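Local coordinates for HTH cro/C1-type domain-containing protein (Pseudomonas aeruginosa, PDB 4O8B) that acts as a transcriptional regulator that controls motility and biofilm formation by modulating the small RNA rsmZ, probably through binding promoter DNA, at residues Lys7-Arg12 with Met61-Cys66; Ala13-Lys18 with Met55-Pro60; Leu20-Gly25 with Phe29-Arg34. One frame throughout, in Å; residues are numbered along the deposited sequence.

Contact 1: Lys7-Arg12 with Met61-Cys66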
loop_
_atom_site.group_PDB
_atom_site.type_symbol
_atom_site.label_atom_id
_atom_site.label_comp_id
_atom_site.label_asym_id
_atom_site.label_seq_id
_atom_site.Cartn_x
_atom_site.Cartn_y
_atom_site.Cartn_z
ATOM N N LYS A 7 -4.003 -13.082 3.562
ATOM C CA LYS A 7 -4.577 -14.392 3.299
ATOM C C LYS A 7 -4.794 -14.564 1.800
ATOM O O LYS A 7 -4.471 -15.614 1.228
ATOM C CB LYS A 7 -5.915 -14.549 4.035
ATOM C CG LYS A 7 -6.429 -15.986 4.085
ATOM C CD LYS A 7 -7.799 -16.071 4.753
ATOM C CE LYS A 7 -7.745 -15.670 6.222
ATOM N NZ LYS A 7 -6.945 -16.632 7.040
ATOM N N ALA A 8 -5.341 -13.531 1.166
ATOM C CA ALA A 8 -5.608 -13.554 -0.269
ATOM C C ALA A 8 -4.315 -13.716 -1.056
ATOM O O ALA A 8 -4.295 -14.353 -2.107
ATOM C CB ALA A 8 -6.317 -12.274 -0.682
ATOM N N ALA A 9 -3.231 -13.130 -0.541
ATOM C CA ALA A 9 -1.936 -13.199 -1.200
ATOM C C ALA A 9 -1.279 -14.557 -0.985
ATOM O O ALA A 9 -0.458 -14.989 -1.799
ATOM C CB ALA A 9 -1.035 -12.092 -0.678
ATOM N N ARG A 10 -1.632 -15.231 0.111
ATOM C CA ARG A 10 -1.077 -16.539 0.413
ATOM C C ARG A 10 -1.784 -17.618 -0.385
ATOM O O ARG A 10 -1.182 -18.637 -0.740
ATOM C CB ARG A 10 -1.184 -16.827 1.913
ATOM C CG ARG A 10 -0.886 -18.273 2.283
ATOM C CD ARG A 10 -0.751 -18.455 3.788
ATOM N NE ARG A 10 -2.030 -18.351 4.494
ATOM C CZ ARG A 10 -3.040 -19.209 4.342
ATOM N NH1 ARG A 10 -2.932 -20.236 3.505
ATOM N NH2 ARG A 10 -4.159 -19.038 5.034
ATOM N N ILE A 11 -3.064 -17.402 -0.661
ATOM C CA ILE A 11 -3.850 -18.358 -1.430
ATOM C C ILE A 11 -3.465 -18.290 -2.902
ATOM O O ILE A 11 -3.358 -19.313 -3.575
ATOM C CB ILE A 11 -5.367 -18.084 -1.298
ATOM C CG1 ILE A 11 -5.829 -18.375 0.130
ATOM C CG2 ILE A 11 -6.139 -18.939 -2.293
ATOM C CD1 ILE A 11 -7.299 -18.084 0.368
ATOM N N ARG A 12 -3.257 -17.069 -3.400
ATOM C CA ARG A 12 -2.882 -16.874 -4.795
ATOM C C ARG A 12 -1.522 -17.496 -5.080
ATOM O O ARG A 12 -1.290 -18.027 -6.163
ATOM C CB ARG A 12 -2.847 -15.381 -5.129
ATOM C CG ARG A 12 -2.374 -15.078 -6.553
ATOM C CD ARG A 12 -2.173 -13.589 -6.780
ATOM N NE ARG A 12 -3.438 -12.851 -6.890
ATOM C CZ ARG A 12 -4.236 -12.884 -7.955
ATOM N NH1 ARG A 12 -3.909 -13.617 -9.013
ATOM N NH2 ARG A 12 -5.356 -12.182 -7.965
ATOM N N MET A 61 4.153 -4.594 -1.417
ATOM C CA MET A 61 3.872 -4.359 -0.006
ATOM C C MET A 61 2.599 -3.540 0.142
ATOM O O MET A 61 1.810 -3.756 1.066
ATOM C CB MET A 61 5.042 -3.617 0.650
ATOM C CG MET A 61 4.683 -2.959 1.973
ATOM S SD MET A 61 6.046 -2.024 2.675
ATOM C CE MET A 61 6.902 -3.296 3.575
ATOM N N ALA A 62 2.406 -2.597 -0.782
ATOM C CA ALA A 62 1.234 -1.734 -0.761
ATOM C C ALA A 62 -0.068 -2.535 -0.759
ATOM O O ALA A 62 -1.021 -2.175 -0.071
ATOM C CB ALA A 62 1.263 -0.797 -1.965
ATOM N N TYR A 63 -0.097 -3.617 -1.532
ATOM C CA TYR A 63 -1.278 -4.461 -1.615
ATOM C C TYR A 63 -1.728 -4.922 -0.229
ATOM O O TYR A 63 -2.916 -4.858 0.104
ATOM C CB TYR A 63 -0.995 -5.688 -2.483
ATOM C CG TYR A 63 -2.124 -6.691 -2.510
ATOM C CD1 TYR A 63 -3.343 -6.379 -3.110
ATOM C CD2 TYR A 63 -1.998 -7.931 -1.877
ATOM C CE1 TYR A 63 -4.401 -7.296 -3.119
ATOM C CE2 TYR A 63 -3.044 -8.853 -1.879
ATOM C CZ TYR A 63 -4.247 -8.518 -2.483
ATOM O OH TYR A 63 -5.286 -9.416 -2.481
ATOM N N LEU A 64 -0.771 -5.389 0.564
ATOM C CA LEU A 64 -1.057 -5.875 1.915
ATOM C C LEU A 64 -1.551 -4.764 2.834
ATOM O O LEU A 64 -2.009 -5.024 3.946
ATOM C CB LEU A 64 0.200 -6.518 2.498
ATOM C CG LEU A 64 0.767 -7.679 1.668
ATOM C CD1 LEU A 64 2.169 -8.024 2.141
ATOM C CD2 LEU A 64 -0.153 -8.881 1.777
ATOM N N TYR A 65 -1.471 -3.526 2.354
ATOM C CA TYR A 65 -1.916 -2.361 3.121
ATOM C C TYR A 65 -2.942 -1.558 2.329
ATOM O O TYR A 65 -3.091 -0.353 2.536
ATOM C CB TYR A 65 -0.722 -1.466 3.464
ATOM C CG TYR A 65 0.145 -1.982 4.589
ATOM C CD1 TYR A 65 -0.239 -1.822 5.924
ATOM C CD2 TYR A 65 1.347 -2.643 4.322
ATOM C CE1 TYR A 65 0.559 -2.291 6.963
ATOM C CE2 TYR A 65 2.151 -3.122 5.361
ATOM C CZ TYR A 65 1.747 -2.947 6.673
ATOM O OH TYR A 65 2.541 -3.420 7.694
ATOM N N CYS A 66 -3.648 -2.228 1.425
ATOM C CA CYS A 66 -4.664 -1.579 0.597
ATOM C C CYS A 66 -6.073 -1.991 1.008
ATOM O O CYS A 66 -6.604 -2.982 0.516
ATOM C CB CYS A 66 -4.431 -1.923 -0.874
ATOM S SG CYS A 66 -5.775 -1.412 -1.962
#
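Ala9 and Leu64 mark the nearest passage of the two backbones, with their CA atoms 8.0 Å apart, where a turn of helix 3-13 faces the short, helix-like bend of 61-64. The gap is filled mostly from the second side: both alanines that touch are mere methyl bumps on the helix, and a long aromatic side chain reaches out to them. Tyr63 has its CG anti to the backbone N, chi1 174°, which carries the ring across toward helix 3-13. It meets the helix with its rim rather than a face. The CB of Ala9 lies near the ring plane, 4.0 Å from Tyr63 CE2, and the CB of Ala8 sits 3.5 Å from Tyr63 OH. Leu64 adds its CD2 branch, which ends 4.1 Å from Ala9 CB, so that on its side facing 61-66 this one methyl meets two neighbours, the ring edge and the leucine methyl. A small residue suits this place, because Ala9 also packs on Leu57 and Val59. Tyr63 also packs on Ala72 and Leu76 of helix 69-79. The bend has its own internal support, with Tyr65 N bonded to Ala62 O at 2.8 Å. Tyr65 stacks on Tyr65 of the second subunit, so the loop that closes against the first helix also takes part in the dimer interface. Across the two segments the chemistry is dispersion and shape alone, consistent with a join held largely by burial of apolar surface, with Ala8 at its more open margin and the phenol oxygen meeting only a methyl here.

Contact 2: Ala13-Lys18 with Met55-Pro60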
loop_
_atom_site.group_PDB
_atom_site.type_symbol
_atom_site.label_atom_id
_atom_site.label_comp_id
_atom_site.label_asym_id
_atom_site.label_seq_id
_atom_site.Cartn_x
_atom_site.Cartn_y
_atom_site.Cartn_z
ATOM N N ALA A 13 -0.626 -17.432 -4.105
ATOM C CA ALA A 13 0.715 -17.988 -4.253
ATOM C C ALA A 13 0.721 -19.498 -4.013
ATOM O O ALA A 13 1.676 -20.187 -4.371
ATOM C CB ALA A 13 1.672 -17.306 -3.284
ATOM N N GLY A 14 -0.346 -20.001 -3.407
ATOM C CA GLY A 14 -0.450 -21.427 -3.141
ATOM C C GLY A 14 0.387 -21.897 -1.970
ATOM O O GLY A 14 1.013 -22.959 -2.032
ATOM N N TYR A 15 0.407 -21.113 -0.896
ATOM C CA TYR A 15 1.171 -21.477 0.295
ATOM C C TYR A 15 0.257 -21.780 1.474
ATOM O O TYR A 15 -0.780 -21.140 1.649
ATOM C CB TYR A 15 2.126 -20.341 0.694
ATOM C CG TYR A 15 3.292 -20.129 -0.239
ATOM C CD1 TYR A 15 4.117 -21.193 -0.611
ATOM C CD2 TYR A 15 3.591 -18.859 -0.734
ATOM C CE1 TYR A 15 5.219 -20.991 -1.441
ATOM C CE2 TYR A 15 4.692 -18.651 -1.565
ATOM C CZ TYR A 15 5.495 -19.716 -1.913
ATOM O OH TYR A 15 6.580 -19.514 -2.730
ATOM N N SER A 16 0.652 -22.758 2.280
ATOM C CA SER A 16 -0.114 -23.122 3.464
ATOM C C SER A 16 0.391 -22.186 4.560
ATOM O O SER A 16 1.520 -21.704 4.487
ATOM C CB SER A 16 0.158 -24.579 3.860
ATOM O OG SER A 16 1.336 -24.691 4.649
ATOM N N GLN A 17 -0.441 -21.914 5.558
ATOM C CA GLN A 17 -0.040 -21.018 6.637
ATOM C C GLN A 17 1.332 -21.368 7.199
ATOM O O GLN A 17 2.074 -20.484 7.639
ATOM C CB GLN A 17 -1.072 -21.030 7.773
ATOM C CG GLN A 17 -2.195 -20.023 7.599
ATOM C CD GLN A 17 -3.086 -19.942 8.821
ATOM O OE1 GLN A 17 -3.344 -20.952 9.477
ATOM N NE2 GLN A 17 -3.587 -18.748 9.118
ATOM N N LYS A 18 1.674 -22.660 7.183
ATOM C CA LYS A 18 2.960 -23.103 7.689
ATOM C C LYS A 18 4.069 -22.810 6.684
ATOM O O LYS A 18 5.148 -22.360 7.062
ATOM C CB LYS A 18 2.915 -24.603 7.995
ATOM C CG LYS A 18 4.226 -25.161 8.529
ATOM C CD LYS A 18 4.112 -26.654 8.825
ATOM C CE LYS A 18 5.468 -27.249 9.172
ATOM N NZ LYS A 18 5.423 -28.739 9.230
ATOM N N MET A 55 7.920 -9.946 -0.476
ATOM C CA MET A 55 8.880 -10.578 -1.375
ATOM C C MET A 55 8.491 -12.027 -1.641
ATOM O O MET A 55 8.397 -12.453 -2.790
ATOM C CB MET A 55 10.282 -10.523 -0.758
ATOM C CG MET A 55 11.403 -10.848 -1.729
ATOM S SD MET A 55 11.440 -9.701 -3.128
ATOM C CE MET A 55 11.892 -8.179 -2.292
ATOM N N VAL A 56 8.264 -12.784 -0.565
ATOM C CA VAL A 56 7.888 -14.186 -0.679
ATOM C C VAL A 56 6.575 -14.358 -1.428
ATOM O O VAL A 56 6.503 -15.115 -2.401
ATOM C CB VAL A 56 7.750 -14.840 0.713
ATOM C CG1 VAL A 56 7.309 -16.286 0.572
ATOM C CG2 VAL A 56 9.073 -14.755 1.456
ATOM N N LEU A 57 5.538 -13.657 -0.979
ATOM C CA LEU A 57 4.223 -13.736 -1.613
ATOM C C LEU A 57 4.237 -13.214 -3.045
ATOM O O LEU A 57 3.302 -13.464 -3.806
ATOM C CB LEU A 57 3.187 -12.968 -0.788
ATOM C CG LEU A 57 2.508 -13.733 0.351
ATOM C CD1 LEU A 57 1.667 -12.769 1.174
ATOM C CD2 LEU A 57 1.648 -14.840 -0.227
ATOM N N GLN A 58 5.290 -12.484 -3.398
ATOM C CA GLN A 58 5.414 -11.932 -4.745
ATOM C C GLN A 58 4.370 -10.864 -5.044
ATOM O O GLN A 58 3.904 -10.739 -6.182
ATOM C CB GLN A 58 5.312 -13.044 -5.787
ATOM C CG GLN A 58 6.584 -13.858 -5.981
ATOM C CD GLN A 58 7.646 -13.097 -6.745
ATOM O OE1 GLN A 58 8.251 -12.148 -6.236
ATOM N NE2 GLN A 58 7.872 -13.506 -7.994
ATOM N N VAL A 59 4.000 -10.089 -4.027
ATOM C CA VAL A 59 3.023 -9.019 -4.199
ATOM C C VAL A 59 3.558 -7.728 -3.608
ATOM O O VAL A 59 4.325 -7.747 -2.638
ATOM C CB VAL A 59 1.674 -9.353 -3.519
ATOM C CG1 VAL A 59 0.940 -10.413 -4.316
ATOM C CG2 VAL A 59 1.922 -9.836 -2.093
ATOM N N PRO A 60 3.175 -6.577 -4.186
ATOM C CA PRO A 60 3.632 -5.278 -3.681
ATOM C C PRO A 60 3.226 -5.089 -2.224
ATOM O O PRO A 60 2.098 -5.392 -1.848
ATOM C CB PRO A 60 2.932 -4.288 -4.606
ATOM C CG PRO A 60 2.823 -5.047 -5.884
ATOM C CD PRO A 60 2.379 -6.408 -5.410
#
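Ala13 and Leu57 bring together two helix ends of the Cro/C1-type helix-turn-helix domain: the finish of helix 3-13, with the link that leads into helix 17-22, and the last turn of helix 47-57. Both helices stop with a Schellman motif. Gly14 is the C-prime residue of one, where glycine readily accepts the positive phi of 77°, and Gln58 holds the same position in the other. The tight, buried side is the meeting of Leu57 with Ala13, where Leu57 CD2 sits 3.9 Å from Ala13 CB. Leu57 also packs on Leu6, which suits a branched apolar side chain filling the space between helices. Packing slackens outward to the partly exposed Tyr15. Its chi1 of -70° sets CG beside the backbone N, and the ring then lays its edge along the end of helix 47-57, with Tyr15 CE2 4.1 Å from Val56 CG1. The tyrosine and valine side chains run obliquely past one another. Toward the tight side the same ring edge keeps a looser distance, Tyr15 CD2 being 4.5 Å from Leu57 CD2. On this outer side Leu23 from the neighbouring loop touches both Tyr15 and Val56. Farther along, the chain turns to polar work: Ser16, the N-cap of helix 17-22, accepts a weak bond from Lys18 N, and Gln17 NE2 is bonded to Asn36 and Glu39. The Tyr15 ring also has an oxygen over one face, Ala13 O, which lies above the ring centre 4.2 Å from its plane.

Contact 3: Leu20-Gly25 with Phe29-Arg34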
loop_
_atom_site.group_PDB
_atom_site.type_symbol
_atom_site.label_atom_id
_atom_site.label_comp_id
_atom_site.label_asym_id
_atom_site.label_seq_id
_atom_site.Cartn_x
_atom_site.Cartn_y
_atom_site.Cartn_z
ATOM N N LEU A 20 4.215 -20.469 4.275
ATOM C CA LEU A 20 4.502 -19.036 4.261
ATOM C C LEU A 20 5.256 -18.667 5.531
ATOM O O LEU A 20 6.226 -17.924 5.500
ATOM C CB LEU A 20 3.202 -18.236 4.163
ATOM C CG LEU A 20 3.307 -16.701 4.218
ATOM C CD1 LEU A 20 4.492 -16.225 3.391
ATOM C CD2 LEU A 20 2.017 -16.081 3.703
ATOM N N GLY A 21 4.785 -19.214 6.661
ATOM C CA GLY A 21 5.411 -18.942 7.930
ATOM C C GLY A 21 6.887 -19.310 7.959
ATOM O O GLY A 21 7.716 -18.535 8.446
ATOM N N MET A 22 7.225 -20.483 7.438
ATOM C CA MET A 22 8.612 -20.915 7.423
ATOM C C MET A 22 9.429 -20.202 6.351
ATOM O O MET A 22 10.621 -19.955 6.531
ATOM C CB MET A 22 8.705 -22.430 7.207
ATOM C CG MET A 22 8.141 -23.259 8.347
ATOM S SD MET A 22 8.750 -24.955 8.305
ATOM C CE MET A 22 7.816 -25.617 6.933
ATOM N N LEU A 23 8.792 -19.867 5.235
ATOM C CA LEU A 23 9.479 -19.176 4.155
ATOM C C LEU A 23 10.030 -17.827 4.607
ATOM O O LEU A 23 10.801 -17.188 3.886
ATOM C CB LEU A 23 8.549 -18.991 2.958
ATOM C CG LEU A 23 8.543 -20.159 1.967
ATOM C CD1 LEU A 23 7.386 -20.008 0.990
ATOM C CD2 LEU A 23 9.872 -20.201 1.226
ATOM N N VAL A 24 9.638 -17.388 5.799
ATOM C CA VAL A 24 10.127 -16.130 6.332
ATOM C C VAL A 24 10.946 -16.324 7.610
ATOM O O VAL A 24 11.102 -15.399 8.402
ATOM C CB VAL A 24 8.971 -15.128 6.605
ATOM C CG1 VAL A 24 8.574 -14.433 5.312
ATOM C CG2 VAL A 24 7.782 -15.856 7.198
ATOM N N GLY A 25 11.460 -17.538 7.797
ATOM C CA GLY A 25 12.292 -17.831 8.950
ATOM C C GLY A 25 11.638 -18.184 10.277
ATOM O O GLY A 25 12.290 -18.090 11.319
ATOM N N PHE A 29 7.213 -25.647 14.325
ATOM C CA PHE A 29 6.151 -25.901 15.301
ATOM C C PHE A 29 5.160 -24.763 15.537
ATOM O O PHE A 29 4.006 -25.013 15.872
ATOM C CB PHE A 29 6.772 -26.335 16.633
ATOM C CG PHE A 29 7.124 -25.191 17.548
ATOM C CD1 PHE A 29 6.178 -24.674 18.431
ATOM C CD2 PHE A 29 8.405 -24.639 17.535
ATOM C CE1 PHE A 29 6.495 -23.618 19.280
ATOM C CE2 PHE A 29 8.729 -23.581 18.378
ATOM C CZ PHE A 29 7.777 -23.068 19.259
ATOM N N SER A 30 5.595 -23.521 15.367
ATOM C CA SER A 30 4.701 -22.387 15.594
ATOM C C SER A 30 4.442 -21.535 14.354
ATOM O O SER A 30 3.728 -20.530 14.420
ATOM C CB SER A 30 5.263 -21.501 16.709
ATOM O OG SER A 30 6.558 -21.015 16.382
ATOM N N ALA A 31 5.016 -21.938 13.223
ATOM C CA ALA A 31 4.851 -21.209 11.970
ATOM C C ALA A 31 3.387 -20.903 11.657
ATOM O O ALA A 31 2.985 -19.739 11.600
ATOM C CB ALA A 31 5.472 -21.998 10.827
ATOM N N SER A 32 2.596 -21.951 11.461
ATOM C CA SER A 32 1.179 -21.796 11.134
ATOM C C SER A 32 0.422 -20.996 12.191
ATOM O O SER A 32 -0.589 -20.352 11.883
ATOM C CB SER A 32 0.522 -23.164 10.949
ATOM O OG SER A 32 0.466 -23.879 12.170
ATOM N N ALA A 33 0.902 -21.035 13.431
ATOM C CA ALA A 33 0.259 -20.299 14.516
ATOM C C ALA A 33 0.558 -18.811 14.360
ATOM O O ALA A 33 -0.354 -17.975 14.355
ATOM C CB ALA A 33 0.766 -20.797 15.861
ATOM N N ARG A 34 1.845 -18.490 14.234
ATOM C CA ARG A 34 2.289 -17.105 14.071
ATOM C C ARG A 34 1.554 -16.439 12.910
ATOM O O ARG A 34 1.093 -15.300 13.026
ATOM C CB ARG A 34 3.797 -17.076 13.800
ATOM C CG ARG A 34 4.658 -17.743 14.876
ATOM C CD ARG A 34 5.002 -16.782 15.992
ATOM N NE ARG A 34 5.646 -15.569 15.476
ATOM C CZ ARG A 34 6.866 -15.524 14.953
ATOM N NH1 ARG A 34 7.600 -16.626 14.882
ATOM N NH2 ARG A 34 7.349 -14.378 14.498
#
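Met22 leans on Ala31 through a chi1 of -66°, which places CG beside its own backbone N and anti to the carbonyl carbon; a bend at chi3, -74°, turns the terminal methyl CE. The two residues belong to the helix-turn-helix motif itself, helix 17-22 followed by a tight turn and helix 28-39, the latter in the position of the recognition helix in this family. Met22 CG and Ala31 CB are 3.9 Å apart, so it is the root of the methionine, an ordinary methylene, that does the touching. Next to it the backbones draw close, the CA atoms of Gly21 and Ala31 being separated by 4.7 Å. Glycine suits this place because a CB would point toward Ala31 and come within about 3.0 Å of Ala31 CB, too close for two carbons. Instead Ala31 CB rests against bare main chain, 4.2 Å from Gly21 C, and alanine is itself small enough for this spacing. Lys18, a turn earlier in helix 17-22, also touches Ala31. The turn relies on a second glycine: Gly25, phi 83°, is the C-prime residue of a Schellman motif ending helix 17-22, and at its backbone angles a CB would jam against the carbonyl O of Val24. Glycine or another small residue in the helix, and glycine in the turn, are a familiar signature of helix-turn-helix proteins. Leu20 packs on Leu53 and Val56, tying helix 17-22 to helix 47-57. The turn is closed by the bond from Gly25 N to Met22 O, 2.9 Å long.

In the fold
All three contacts lie in the helix-turn-helix domain and rely on apolar packing, but at different depths. Contact 1 is buried, its centre about 3 Å from the chain's centre; contact 2, about 8 Å from it, is partly buried; contact 3 is the farthest out, about 17 Å from it, though buried locally, and touches no other subunit. Contacts 1 and 2 are joined through the chain by a probable bond from Tyr15 N to Arg10 O. Contacts 2 and 3 share helix 17-22, where Gln17 touches Ser32. An aromatic edge spans the wider gap of contact 1, contact 2 pairs an aliphatic heart with a tyrosine edge at its rim, and contact 3 uses glycine and alanine.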